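Local structure of bifunctional protein FolD (Thermus thermophilus, 6V6Y) at residues A[73-78]-A[104-109]; A[33-38]-A[64-69]; A[220-225]-A[246-251]. The protein probably catalyses the NADP-dependent oxidation of 5,10-methylenetetrahydrofolate to 5,10-methenyltetrahydrofolate and then its hydrolysis to 10-formyltetrahydrofolate. All coordinates share one frame; numbering follows the deposited sequence.

Interactions 1 and 2 are neighbours, their centres about 12 Å apart, and both belong to the catalytic domain; interaction 3 lies on the opposite side of the chain's centre, in the NAD(P)-binding domain. Interaction 1 joins two helices mainly through apolar side chains, one leucine methyl lying over an arginine guanidinium, whereas interactions 2 and 3 pair parallel strands, each by four backbone hydrogen bonds. All three are partly buried. Their side chains differ: residues 33-38 and 64-69 add a salt bridge and a packed guanidinium, while residues 220-225 and 246-251 pair hydrocarbon groups and share a water near their C-terminal ends. Helix 72-84, which supplies residues 73-78, also packs against the sheet of interaction 2.

Interaction 1 of 3, residues A[73-78]-A[104-109]; sequences EALLER and QRVLEA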
ATOM      1  N   GLU A  73      10.766 -16.258 -21.707  1.00 56.99           N
ATOM      2  CA  GLU A  73       9.778 -16.196 -22.775  1.00 60.28           C
ATOM      3  C   GLU A  73       8.885 -17.431 -22.766  1.00 56.63           C
ATOM      4  O   GLU A  73       7.682 -17.337 -23.039  1.00 55.00           O
ATOM      5  CB  GLU A  73      10.478 -16.045 -24.135  1.00 59.86           C
ATOM      6  CG  GLU A  73      11.530 -14.909 -24.247  1.00 70.63           C
ATOM      7  CD  GLU A  73      12.747 -15.021 -23.284  1.00 73.96           C
ATOM      8  OE1 GLU A  73      12.962 -16.096 -22.661  1.00 71.98           O
ATOM      9  OE2 GLU A  73      13.486 -14.016 -23.137  1.00 76.46           O
ATOM     10  N   ALA A  74       9.456 -18.602 -22.463  1.00 57.45           N
ATOM     11  CA  ALA A  74       8.644 -19.810 -22.339  1.00 57.88           C
ATOM     12  C   ALA A  74       7.736 -19.751 -21.108  1.00 54.37           C
ATOM     13  O   ALA A  74       6.558 -20.124 -21.190  1.00 53.84           O
ATOM     14  CB  ALA A  74       9.544 -21.047 -22.295  1.00 56.92           C
ATOM     15  N   LEU A  75       8.257 -19.283 -19.964  1.00 50.32           N
ATOM     16  CA  LEU A  75       7.416 -19.096 -18.778  1.00 47.06           C
ATOM     17  C   LEU A  75       6.221 -18.206 -19.074  1.00 49.15           C
ATOM     18  O   LEU A  75       5.082 -18.534 -18.715  1.00 47.31           O
ATOM     19  CB  LEU A  75       8.223 -18.495 -17.633  1.00 50.24           C
ATOM     20  CG  LEU A  75       8.418 -19.273 -16.334  1.00 56.27           C
ATOM     21  CD1 LEU A  75       8.984 -18.347 -15.273  1.00 52.82           C
ATOM     22  CD2 LEU A  75       7.127 -19.934 -15.838  1.00 49.04           C
ATOM     23  N   LEU A  76       6.462 -17.062 -19.726  1.00 47.27           N
ATOM     24  CA  LEU A  76       5.372 -16.140 -20.024  1.00 49.08           C
ATOM     25  C   LEU A  76       4.375 -16.758 -20.992  1.00 52.66           C
ATOM     26  O   LEU A  76       3.164 -16.526 -20.877  1.00 54.66           O
ATOM     27  CB  LEU A  76       5.925 -14.829 -20.598  1.00 49.44           C
ATOM     28  CG  LEU A  76       6.752 -13.968 -19.648  1.00 52.23           C
ATOM     29  CD1 LEU A  76       7.465 -12.846 -20.398  1.00 54.09           C
ATOM     30  CD2 LEU A  76       5.868 -13.417 -18.548  1.00 50.81           C
ATOM     31  N   GLU A  77       4.859 -17.524 -21.972  1.00 53.68           N
ATOM     32  CA  GLU A  77       3.949 -18.247 -22.860  1.00 55.53           C
ATOM     33  C   GLU A  77       3.080 -19.226 -22.069  1.00 51.58           C
ATOM     34  O   GLU A  77       1.854 -19.280 -22.252  1.00 50.18           O
ATOM     35  CB  GLU A  77       4.749 -18.974 -23.941  1.00 55.14           C
ATOM     36  CG  GLU A  77       3.959 -19.316 -25.199  1.00 65.64           C
ATOM     37  CD  GLU A  77       4.754 -20.196 -26.162  1.00 70.53           C
ATOM     38  OE1 GLU A  77       4.159 -21.153 -26.713  1.00 74.19           O
ATOM     39  OE2 GLU A  77       5.967 -19.928 -26.362  1.00 72.13           O
ATOM     40  N   ARG A  78       3.697 -20.000 -21.172  1.00 46.52           N
ATOM     41  CA  ARG A  78       2.924 -20.967 -20.400  1.00 45.34           C
ATOM     42  C   ARG A  78       1.850 -20.277 -19.573  1.00 48.26           C
ATOM     43  O   ARG A  78       0.687 -20.706 -19.568  1.00 46.87           O
ATOM     44  CB  ARG A  78       3.831 -21.788 -19.498  1.00 43.86           C
ATOM     45  CG  ARG A  78       3.070 -22.861 -18.728  1.00 46.15           C
ATOM     46  CD  ARG A  78       2.143 -23.669 -19.658  1.00 45.23           C
ATOM     47  NE  ARG A  78       1.482 -24.790 -18.977  1.00 47.79           N
ATOM     48  CZ  ARG A  78       0.495 -25.501 -19.522  1.00 47.61           C
ATOM     49  NH1 ARG A  78       0.070 -25.201 -20.743  1.00 41.33           N
ATOM     50  NH2 ARG A  78      -0.070 -26.506 -18.856  1.00 40.26           N
ATOM     51  N   GLN A 104       9.089  -9.577 -11.402  1.00 56.94           N
ATOM     52  CA  GLN A 104       7.965  -8.658 -11.586  1.00 59.86           C
ATOM     53  C   GLN A 104       7.262  -8.917 -12.918  1.00 53.49           C
ATOM     54  O   GLN A 104       6.027  -8.968 -12.985  1.00 52.74           O
ATOM     55  CB  GLN A 104       8.452  -7.194 -11.478  1.00 58.95           C
ATOM     56  CG  GLN A 104       7.648  -6.148 -12.302  1.00 62.03           C
ATOM     57  CD  GLN A 104       8.090  -4.668 -12.079  1.00 70.77           C
ATOM     58  OE1 GLN A 104       9.226  -4.384 -11.674  1.00 73.63           O
ATOM     59  NE2 GLN A 104       7.175  -3.732 -12.341  1.00 59.35           N
ATOM     60  N   ARG A 105       8.036  -9.136 -13.979  1.00 54.64           N
ATOM     61  CA  ARG A 105       7.448  -9.372 -15.290  1.00 55.09           C
ATOM     62  C   ARG A 105       6.602 -10.645 -15.300  1.00 54.32           C
ATOM     63  O   ARG A 105       5.526 -10.676 -15.909  1.00 51.59           O
ATOM     64  CB  ARG A 105       8.553  -9.438 -16.342  1.00 58.51           C
ATOM     65  CG  ARG A 105       8.039  -9.606 -17.754  1.00 63.27           C
ATOM     66  CD  ARG A 105       8.062  -8.306 -18.532  1.00 69.58           C
ATOM     67  NE  ARG A 105       7.866  -8.519 -19.971  1.00 78.60           N
ATOM     68  CZ  ARG A 105       6.692  -8.791 -20.552  1.00 80.32           C
ATOM     69  NH1 ARG A 105       5.582  -8.896 -19.823  1.00 73.40           N
ATOM     70  NH2 ARG A 105       6.624  -8.962 -21.872  1.00 84.45           N
ATOM     71  N   VAL A 106       7.052 -11.694 -14.605  1.00 53.81           N
ATOM     72  CA  VAL A 106       6.296 -12.947 -14.559  1.00 49.42           C
ATOM     73  C   VAL A 106       5.015 -12.772 -13.751  1.00 50.16           C
ATOM     74  O   VAL A 106       3.921 -13.150 -14.197  1.00 48.06           O
ATOM     75  CB  VAL A 106       7.170 -14.077 -13.987  1.00 51.45           C
ATOM     76  CG1 VAL A 106       6.305 -15.261 -13.533  1.00 48.89           C
ATOM     77  CG2 VAL A 106       8.206 -14.502 -15.011  1.00 47.33           C
ATOM     78  N   LEU A 107       5.134 -12.198 -12.550  1.00 48.11           N
ATOM     79  CA  LEU A 107       3.975 -12.002 -11.683  1.00 47.43           C
ATOM     80  C   LEU A 107       2.919 -11.128 -12.350  1.00 47.57           C
ATOM     81  O   LEU A 107       1.717 -11.402 -12.241  1.00 47.70           O
ATOM     82  CB  LEU A 107       4.423 -11.391 -10.344  1.00 46.37           C
ATOM     83  CG  LEU A 107       5.365 -12.287  -9.532  1.00 47.48           C
ATOM     84  CD1 LEU A 107       5.801 -11.657  -8.184  1.00 44.86           C
ATOM     85  CD2 LEU A 107       4.691 -13.628  -9.302  1.00 48.14           C
ATOM     86  N   GLU A 108       3.344 -10.061 -13.039  1.00 47.82           N
ATOM     87  CA  GLU A 108       2.389  -9.199 -13.737  1.00 52.35           C
ATOM     88  C   GLU A 108       1.744  -9.884 -14.938  1.00 49.76           C
ATOM     89  O   GLU A 108       0.702  -9.415 -15.416  1.00 50.13           O
ATOM     90  CB  GLU A 108       3.070  -7.901 -14.182  1.00 48.43           C
ATOM     91  CG  GLU A 108       3.525  -7.020 -13.010  1.00 52.61           C
ATOM     92  CD  GLU A 108       3.837  -5.584 -13.429  1.00 56.03           C
ATOM     93  OE1 GLU A 108       3.704  -5.263 -14.633  1.00 58.83           O
ATOM     94  OE2 GLU A 108       4.220  -4.777 -12.553  1.00 54.76           O
ATOM     95  N   ALA A 109       2.328 -10.984 -15.429  1.00 48.48           N
ATOM     96  CA  ALA A 109       1.713 -11.738 -16.523  1.00 50.96           C
ATOM     97  C   ALA A 109       0.528 -12.576 -16.068  1.00 47.81           C
ATOM     98  O   ALA A 109      -0.344 -12.884 -16.885  1.00 48.51           O
ATOM     99  CB  ALA A 109       2.738 -12.649 -17.192  1.00 47.48           C
TER
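On the helix whose Arg-105 and Ala-109 receive Leu-76, Glu-108 OE2 is gripped by two groups: it accepts Gln-104 NE2 at 3.1 Å (157° at the hydrogen), from above the carboxylate plane, and forms a salt bridge with Arg-126 of the second subunit, which places that flank of the helix at the dimer interface. The packing against residues 73-78 is carried by Leu-76. Its CG stands anti to its own carbonyl carbon (chi1 -67°), and from there the two methyls divide the work. CD2 pushes into the other helix, where it meets Ala-109 CB at 3.5 Å, tighter than usual van der Waals contact, and touches Arg-105 O at 3.8 Å. CD1 instead lies over the centre of the Arg-105 guanidinium, 4.1 Å from CZ; the arginine chain bends at chi2, and the two side chains meet at about a right angle. Leu-75 CD1 reaches Val-106 CG2 at 3.9 Å, again with the side chains crossed.

No polar bond spans the two segments, so this is packing without polar bonds between nearly parallel helices: their local axes run 13° apart, with a closest approach of 9.9 Å.

Leu-75 also packs on Ile-35 and Leu-37 of strand 31-37. Ile-79 of helix 72-84 extends the helix pairing by touching both Val-106 and Ala-109, and Ile-101, in the loop before helix 103-109, packs on Leu-75 and Val-106.

Interaction 2 of 3, residues A[33-38]-A[64-69]; sequences RVIRLG and EVYPED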
ATOM      1  N   ARG A  33      -2.961 -24.427 -10.448  1.00 42.64           N
ATOM      2  CA  ARG A  33      -1.711 -24.752 -11.118  1.00 42.04           C
ATOM      3  C   ARG A  33      -0.560 -24.085 -10.387  1.00 45.10           C
ATOM      4  O   ARG A  33      -0.562 -22.866 -10.201  1.00 45.94           O
ATOM      5  CB  ARG A  33      -1.707 -24.285 -12.570  1.00 41.96           C
ATOM      6  CG  ARG A  33      -2.535 -25.096 -13.477  1.00 45.12           C
ATOM      7  CD  ARG A  33      -2.133 -26.556 -13.491  1.00 47.38           C
ATOM      8  NE  ARG A  33      -3.248 -27.303 -14.043  1.00 49.39           N
ATOM      9  CZ  ARG A  33      -3.427 -27.490 -15.346  1.00 53.23           C
ATOM     10  NH1 ARG A  33      -2.530 -27.009 -16.205  1.00 48.09           N
ATOM     11  NH2 ARG A  33      -4.486 -28.168 -15.784  1.00 53.47           N
ATOM     12  N   VAL A  34       0.437 -24.874 -10.018  1.00 42.06           N
ATOM     13  CA  VAL A  34       1.626 -24.377  -9.355  1.00 46.00           C
ATOM     14  C   VAL A  34       2.811 -24.639 -10.268  1.00 47.21           C
ATOM     15  O   VAL A  34       3.055 -25.787 -10.663  1.00 45.96           O
ATOM     16  CB  VAL A  34       1.822 -25.035  -7.985  1.00 47.01           C
ATOM     17  CG1 VAL A  34       3.079 -24.489  -7.329  1.00 46.47           C
ATOM     18  CG2 VAL A  34       0.596 -24.782  -7.128  1.00 44.20           C
ATOM     19  N   ILE A  35       3.546 -23.577 -10.595  1.00 45.13           N
ATOM     20  CA  ILE A  35       4.705 -23.630 -11.477  1.00 47.41           C
ATOM     21  C   ILE A  35       5.964 -23.519 -10.632  1.00 49.85           C
ATOM     22  O   ILE A  35       6.072 -22.618  -9.790  1.00 49.42           O
ATOM     23  CB  ILE A  35       4.665 -22.499 -12.521  1.00 49.27           C
ATOM     24  CG1 ILE A  35       3.469 -22.662 -13.463  1.00 47.09           C
ATOM     25  CG2 ILE A  35       5.969 -22.449 -13.294  1.00 46.91           C
ATOM     26  CD1 ILE A  35       3.266 -21.462 -14.393  1.00 42.11           C
ATOM     27  N   ARG A  36       6.923 -24.413 -10.870  1.00 47.34           N
ATOM     28  CA  ARG A  36       8.225 -24.349 -10.216  1.00 46.60           C
ATOM     29  C   ARG A  36       9.317 -24.533 -11.262  1.00 51.43           C
ATOM     30  O   ARG A  36       9.232 -25.437 -12.105  1.00 49.54           O
ATOM     31  CB  ARG A  36       8.363 -25.410  -9.114  1.00 46.80           C
ATOM     32  CG  ARG A  36       9.811 -25.772  -8.812  1.00 48.91           C
ATOM     33  CD  ARG A  36       9.983 -26.557  -7.512  1.00 48.00           C
ATOM     34  NE  ARG A  36       9.337 -27.872  -7.529  1.00 52.69           N
ATOM     35  CZ  ARG A  36       9.897 -29.008  -7.956  1.00 52.30           C
ATOM     36  NH1 ARG A  36      11.131 -29.031  -8.440  1.00 48.69           N
ATOM     37  NH2 ARG A  36       9.211 -30.143  -7.898  1.00 55.99           N
ATOM     38  N   LEU A  37      10.326 -23.665 -11.222  1.00 48.47           N
ATOM     39  CA  LEU A  37      11.526 -23.807 -12.036  1.00 51.15           C
ATOM     40  C   LEU A  37      12.653 -24.319 -11.147  1.00 53.76           C
ATOM     41  O   LEU A  37      12.841 -23.818 -10.036  1.00 53.92           O
ATOM     42  CB  LEU A  37      11.910 -22.476 -12.689  1.00 51.56           C
ATOM     43  CG  LEU A  37      11.281 -22.226 -14.070  1.00 52.36           C
ATOM     44  CD1 LEU A  37       9.769 -21.996 -13.961  1.00 50.57           C
ATOM     45  CD2 LEU A  37      11.942 -21.070 -14.816  1.00 53.19           C
ATOM     46  N   GLY A  38      13.379 -25.339 -11.617  1.00 53.07           N
ATOM     47  CA  GLY A  38      14.535 -25.823 -10.878  1.00 51.02           C
ATOM     48  C   GLY A  38      14.161 -26.700  -9.701  1.00 54.27           C
ATOM     49  O   GLY A  38      13.009 -27.108  -9.531  1.00 51.37           O
ATOM     50  N   GLU A  64       3.533 -27.983 -12.195  1.00 46.53           N
ATOM     51  CA  GLU A  64       4.275 -28.018 -13.454  1.00 46.62           C
ATOM     52  C   GLU A  64       5.715 -27.650 -13.144  1.00 47.16           C
ATOM     53  O   GLU A  64       6.012 -26.493 -12.836  1.00 46.76           O
ATOM     54  CB  GLU A  64       3.686 -27.073 -14.497  1.00 41.61           C
ATOM     55  CG  GLU A  64       2.202 -27.178 -14.640  1.00 42.94           C
ATOM     56  CD  GLU A  64       1.683 -26.451 -15.861  1.00 45.37           C
ATOM     57  OE1 GLU A  64       0.470 -26.590 -16.148  1.00 47.69           O
ATOM     58  OE2 GLU A  64       2.478 -25.740 -16.531  1.00 48.99           O
ATOM     59  N   VAL A  65       6.596 -28.639 -13.191  1.00 49.73           N
ATOM     60  CA  VAL A  65       8.015 -28.448 -12.932  1.00 45.66           C
ATOM     61  C   VAL A  65       8.717 -28.277 -14.265  1.00 50.16           C
ATOM     62  O   VAL A  65       8.528 -29.087 -15.184  1.00 49.47           O
ATOM     63  CB  VAL A  65       8.611 -29.630 -12.156  1.00 46.89           C
ATOM     64  CG1 VAL A  65      10.068 -29.357 -11.864  1.00 50.18           C
ATOM     65  CG2 VAL A  65       7.837 -29.858 -10.880  1.00 46.55           C
ATOM     66  N   TYR A  66       9.514 -27.223 -14.378  1.00 47.43           N
ATOM     67  CA  TYR A  66      10.335 -26.984 -15.547  1.00 45.74           C
ATOM     68  C   TYR A  66      11.806 -26.973 -15.147  1.00 49.50           C
ATOM     69  O   TYR A  66      12.136 -26.865 -13.958  1.00 49.15           O
ATOM     70  CB  TYR A  66       9.934 -25.663 -16.214  1.00 45.55           C
ATOM     71  CG  TYR A  66       8.516 -25.699 -16.724  1.00 48.40           C
ATOM     72  CD1 TYR A  66       7.462 -25.308 -15.905  1.00 45.42           C
ATOM     73  CD2 TYR A  66       8.224 -26.165 -18.017  1.00 47.30           C
ATOM     74  CE1 TYR A  66       6.155 -25.354 -16.349  1.00 47.96           C
ATOM     75  CE2 TYR A  66       6.905 -26.218 -18.480  1.00 44.46           C
ATOM     76  CZ  TYR A  66       5.879 -25.809 -17.634  1.00 48.48           C
ATOM     77  OH  TYR A  66       4.569 -25.847 -18.049  1.00 43.89           O
ATOM     78  N   PRO A  67      12.717 -27.128 -16.107  1.00 49.24           N
ATOM     79  CA  PRO A  67      14.141 -26.984 -15.787  1.00 53.30           C
ATOM     80  C   PRO A  67      14.462 -25.584 -15.279  1.00 55.24           C
ATOM     81  O   PRO A  67      13.746 -24.610 -15.526  1.00 52.92           O
ATOM     82  CB  PRO A  67      14.843 -27.269 -17.120  1.00 52.35           C
ATOM     83  CG  PRO A  67      13.780 -27.132 -18.158  1.00 55.50           C
ATOM     84  CD  PRO A  67      12.510 -27.552 -17.499  1.00 52.70           C
ATOM     85  N   GLU A  68      15.562 -25.500 -14.539  1.00 57.21           N
ATOM     86  CA  GLU A  68      16.011 -24.212 -14.028  1.00 55.20           C
ATOM     87  C   GLU A  68      16.284 -23.220 -15.157  1.00 57.86           C
ATOM     88  O   GLU A  68      15.990 -22.025 -15.027  1.00 59.94           O
ATOM     89  CB  GLU A  68      17.254 -24.421 -13.173  1.00 57.70           C
ATOM     90  CG  GLU A  68      18.115 -23.200 -13.022  1.00 67.41           C
ATOM     91  CD  GLU A  68      18.604 -23.023 -11.606  1.00 69.47           C
ATOM     92  OE1 GLU A  68      18.766 -24.048 -10.902  1.00 71.87           O
ATOM     93  OE2 GLU A  68      18.824 -21.857 -11.201  1.00 73.77           O
ATOM     94  N   ASP A  69      16.828 -23.693 -16.280  1.00 56.11           N
ATOM     95  CA  ASP A  69      17.221 -22.820 -17.381  1.00 55.36           C
ATOM     96  C   ASP A  69      16.091 -22.553 -18.362  1.00 56.54           C
ATOM     97  O   ASP A  69      16.356 -22.178 -19.512  1.00 55.98           O
ATOM     98  CB  ASP A  69      18.445 -23.392 -18.116  1.00 57.24           C
ATOM     99  CG  ASP A  69      18.139 -24.673 -18.908  1.00 65.44           C
ATOM    100  OD1 ASP A  69      16.990 -25.175 -18.873  1.00 65.23           O
ATOM    101  OD2 ASP A  69      19.065 -25.190 -19.574  1.00 65.19           O
TER
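Glu-64 runs from its strand to a carboxylate whose two oxygens have different partners, Arg-33 across the contact being one of them. Its CB lies 4.1 Å from Val-34 O, the carbonyl that accepts the backbone N of Glu-64. CG stands beside the backbone N (chi1 -47°), and the chain is extended beyond it, which brings the carboxylate to Arg-33. At the tip the oxygens part company. OE1 takes Arg-33 NH1 at 3.0 Å in a salt bridge; the bond is bent (137° at the hydrogen) and lies somewhat out of the guanidinium plane, and Arg-78 gives the same oxygen a second salt bridge. OE2 accepts the hydroxyl of Tyr-66, OH to OE2 2.6 Å, on its anti side but 33° out of the carboxylate plane, while OE2 lies in the plane of the phenol ring. With both oxygens engaged, the carboxylate is well fixed in rotation.

On the other face of the sheet, Arg-36 and Val-65 lie side by side. Val-65 CG2 sits over one face of the guanidinium, near its rim, 3.3 Å from NH2. In the guanidinium plane, Arg-36 NH1 donates to Gly-38 O at 2.9 Å, and Glu-39 adds a salt bridge to that nitrogen.

The backbones pair as parallel strands, axes 4.8 Å apart at closest. Arg-36 N donates to Glu-64 O and Arg-36 O accepts Tyr-66 N, while Gly-38 N prolongs the pattern to Tyr-66 O past the strand end.

These are the two strands of a beta-alpha-beta unit, linked by helix 41-57, which packs on Arg-36. Helix 72-84 lies against the Ile-35 and Tyr-66 face, and strand 90-93 pairs with the other edge of strand 31-37.

Interaction 3 of 3, residues A[220-225]-A[246-251]; sequences GAIVVD and VAFALT
Ile-222 and Phe-248 lie side by side and point the same way where two parallel strands of the Rossmann-type NAD(P)-binding domain come together. Ile-222 CD1 touches the ring of Phe-248 at its edge, near the ring plane, 3.5 Å from Phe-248 CD1. With Ile-222 CG1 beside its backbone N (chi1 -48°), the terminal methyl is carried toward residues 246-251, where it also reaches Ala-249 CB.

Val-223 and Leu-250, on the opposite face of the sheet, are likewise aligned: Val-223 CG1 meets Leu-250 CD1 at 3.7 Å. The other valine methyl, CG2, turns back along the strand to Ala-247 CB at 3.9 Å, so one side chain bridges two residues of the partner. Further on, Val-224 and Thr-251 cross obliquely. Thr-251 OG1 is buried here without a hydrogen-bonding partner, while its methyl CG2 leans on the Asp-225 backbone.

Between the two strands, Val-223 N donates to Ala-249 O at 2.9 Å with an almost straight bond (171° at the hydrogen), and Val-223 O accepts Thr-251 N. Before the strands proper, Gly-220 N bonds to Val-246 O, and Phe-248 N gives Ala-221 O a more bent bond.

Strand 222-225 is flanked by strand 201-204 on its other edge, and helices 137-148 and 257-276 pack on Val-224. Asp-225, whose carboxylate accepts the backbone N of Asp-238, Val-239 and Gly-227, closes the contact: one water donates to its OD2 and to Thr-251 O, each at 2.8 Å.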
ATOM      1  N   GLY A 220       2.673  -8.674  28.131  1.00 42.84           N
ATOM      2  CA  GLY A 220       1.340  -9.019  27.653  1.00 43.89           C
ATOM      3  C   GLY A 220       1.101  -8.824  26.167  1.00 44.45           C
ATOM      4  O   GLY A 220      -0.057  -8.776  25.737  1.00 41.58           O
ATOM      5  N   ALA A 221       2.155  -8.708  25.366  1.00 40.62           N
ATOM      6  CA  ALA A 221       1.973  -8.518  23.935  1.00 42.63           C
ATOM      7  C   ALA A 221       1.550  -9.821  23.272  1.00 43.74           C
ATOM      8  O   ALA A 221       1.857 -10.916  23.754  1.00 44.45           O
ATOM      9  CB  ALA A 221       3.260  -8.009  23.293  1.00 38.98           C
ATOM     10  N   ILE A 222       0.820  -9.692  22.165  1.00 43.05           N
ATOM     11  CA  ILE A 222       0.543 -10.811  21.263  1.00 41.85           C
ATOM     12  C   ILE A 222       1.627 -10.806  20.194  1.00 40.91           C
ATOM     13  O   ILE A 222       1.752  -9.833  19.441  1.00 43.06           O
ATOM     14  CB  ILE A 222      -0.850 -10.680  20.626  1.00 44.76           C
ATOM     15  CG1 ILE A 222      -1.910 -10.374  21.687  1.00 45.16           C
ATOM     16  CG2 ILE A 222      -1.193 -11.905  19.767  1.00 43.13           C
ATOM     17  CD1 ILE A 222      -2.504 -11.573  22.333  1.00 49.42           C
ATOM     18  N   VAL A 223       2.416 -11.875  20.123  1.00 41.09           N
ATOM     19  CA  VAL A 223       3.580 -11.937  19.243  1.00 37.76           C
ATOM     20  C   VAL A 223       3.329 -12.985  18.160  1.00 42.86           C
ATOM     21  O   VAL A 223       3.082 -14.161  18.464  1.00 44.69           O
ATOM     22  CB  VAL A 223       4.860 -12.242  20.033  1.00 35.66           C
ATOM     23  CG1 VAL A 223       6.051 -12.354  19.085  1.00 38.85           C
ATOM     24  CG2 VAL A 223       5.102 -11.150  21.085  1.00 36.21           C
ATOM     25  N   VAL A 224       3.417 -12.557  16.899  1.00 41.04           N
ATOM     26  CA  VAL A 224       3.214 -13.404  15.723  1.00 39.85           C
ATOM     27  C   VAL A 224       4.546 -13.518  14.988  1.00 38.79           C
ATOM     28  O   VAL A 224       5.111 -12.508  14.561  1.00 43.07           O
ATOM     29  CB  VAL A 224       2.121 -12.831  14.809  1.00 37.92           C
ATOM     30  CG1 VAL A 224       1.971 -13.664  13.555  1.00 36.43           C
ATOM     31  CG2 VAL A 224       0.797 -12.741  15.574  1.00 37.27           C
ATOM     32  N   ASP A 225       5.049 -14.742  14.838  1.00 40.51           N
ATOM     33  CA  ASP A 225       6.397 -15.002  14.340  1.00 39.76           C
ATOM     34  C   ASP A 225       6.313 -15.619  12.949  1.00 43.62           C
ATOM     35  O   ASP A 225       6.047 -16.813  12.805  1.00 45.08           O
ATOM     36  CB  ASP A 225       7.133 -15.918  15.308  1.00 38.90           C
ATOM     37  CG  ASP A 225       8.609 -16.081  14.973  1.00 41.68           C
ATOM     38  OD1 ASP A 225       9.065 -15.632  13.897  1.00 41.58           O
ATOM     39  OD2 ASP A 225       9.321 -16.674  15.811  1.00 50.51           O
ATOM     40  N   VAL A 246       7.325 -13.075  28.588  1.00 55.46           N
ATOM     41  CA  VAL A 246       6.744 -11.743  28.664  1.00 50.29           C
ATOM     42  C   VAL A 246       5.428 -11.657  27.897  1.00 49.11           C
ATOM     43  O   VAL A 246       4.525 -10.918  28.293  1.00 46.45           O
ATOM     44  CB  VAL A 246       7.752 -10.680  28.165  1.00 53.32           C
ATOM     45  CG1 VAL A 246       8.996 -10.655  29.055  1.00 53.79           C
ATOM     46  CG2 VAL A 246       8.132 -10.956  26.727  1.00 50.99           C
ATOM     47  N   ALA A 247       5.290 -12.412  26.812  1.00 47.96           N
ATOM     48  CA  ALA A 247       4.138 -12.252  25.938  1.00 47.28           C
ATOM     49  C   ALA A 247       2.915 -12.933  26.530  1.00 47.41           C
ATOM     50  O   ALA A 247       3.027 -13.927  27.252  1.00 49.39           O
ATOM     51  CB  ALA A 247       4.438 -12.824  24.551  1.00 43.89           C
ATOM     52  N   PHE A 248       1.738 -12.377  26.232  1.00 40.92           N
ATOM     53  CA  PHE A 248       0.500 -13.051  26.592  1.00 41.62           C
ATOM     54  C   PHE A 248       0.252 -14.261  25.692  1.00 46.38           C
ATOM     55  O   PHE A 248      -0.348 -15.256  26.123  1.00 48.42           O
ATOM     56  CB  PHE A 248      -0.657 -12.059  26.513  1.00 46.71           C
ATOM     57  CG  PHE A 248      -2.026 -12.690  26.650  1.00 49.72           C
ATOM     58  CD1 PHE A 248      -2.767 -13.029  25.518  1.00 48.33           C
ATOM     59  CD2 PHE A 248      -2.582 -12.920  27.910  1.00 45.98           C
ATOM     60  CE1 PHE A 248      -4.030 -13.600  25.632  1.00 45.80           C
ATOM     61  CE2 PHE A 248      -3.853 -13.487  28.040  1.00 45.13           C
ATOM     62  CZ  PHE A 248      -4.578 -13.831  26.897  1.00 50.24           C
ATOM     63  N   ALA A 249       0.708 -14.199  24.450  1.00 44.79           N
ATOM     64  CA  ALA A 249       0.507 -15.286  23.507  1.00 46.25           C
ATOM     65  C   ALA A 249       1.555 -15.158  22.414  1.00 46.05           C
ATOM     66  O   ALA A 249       1.915 -14.043  22.015  1.00 45.25           O
ATOM     67  CB  ALA A 249      -0.905 -15.261  22.916  1.00 42.61           C
ATOM     68  N   LEU A 250       2.025 -16.301  21.931  1.00 40.87           N
ATOM     69  CA  LEU A 250       3.140 -16.358  21.008  1.00 40.21           C
ATOM     70  C   LEU A 250       2.909 -17.473  19.995  1.00 47.34           C
ATOM     71  O   LEU A 250       2.527 -18.586  20.369  1.00 46.75           O
ATOM     72  CB  LEU A 250       4.437 -16.582  21.774  1.00 38.20           C
ATOM     73  CG  LEU A 250       5.607 -17.069  20.936  1.00 44.86           C
ATOM     74  CD1 LEU A 250       6.149 -15.949  20.045  1.00 43.82           C
ATOM     75  CD2 LEU A 250       6.679 -17.594  21.858  1.00 42.15           C
ATOM     76  N   THR A 251       3.120 -17.156  18.723  1.00 46.97           N
ATOM     77  CA  THR A 251       3.035 -18.115  17.615  1.00 48.12           C
ATOM     78  C   THR A 251       4.223 -19.068  17.627  1.00 49.71           C
ATOM     79  O   THR A 251       5.376 -18.607  17.559  1.00 49.22           O
ATOM     80  CB  THR A 251       2.973 -17.340  16.281  1.00 47.10           C
ATOM     81  OG1 THR A 251       1.627 -16.902  16.061  1.00 53.11           O
ATOM     82  CG2 THR A 251       3.450 -18.176  15.065  1.00 53.18           C
TER
HETATM   83  O   HOH W   1       8.146 -18.118  17.881  1.00 50.46           O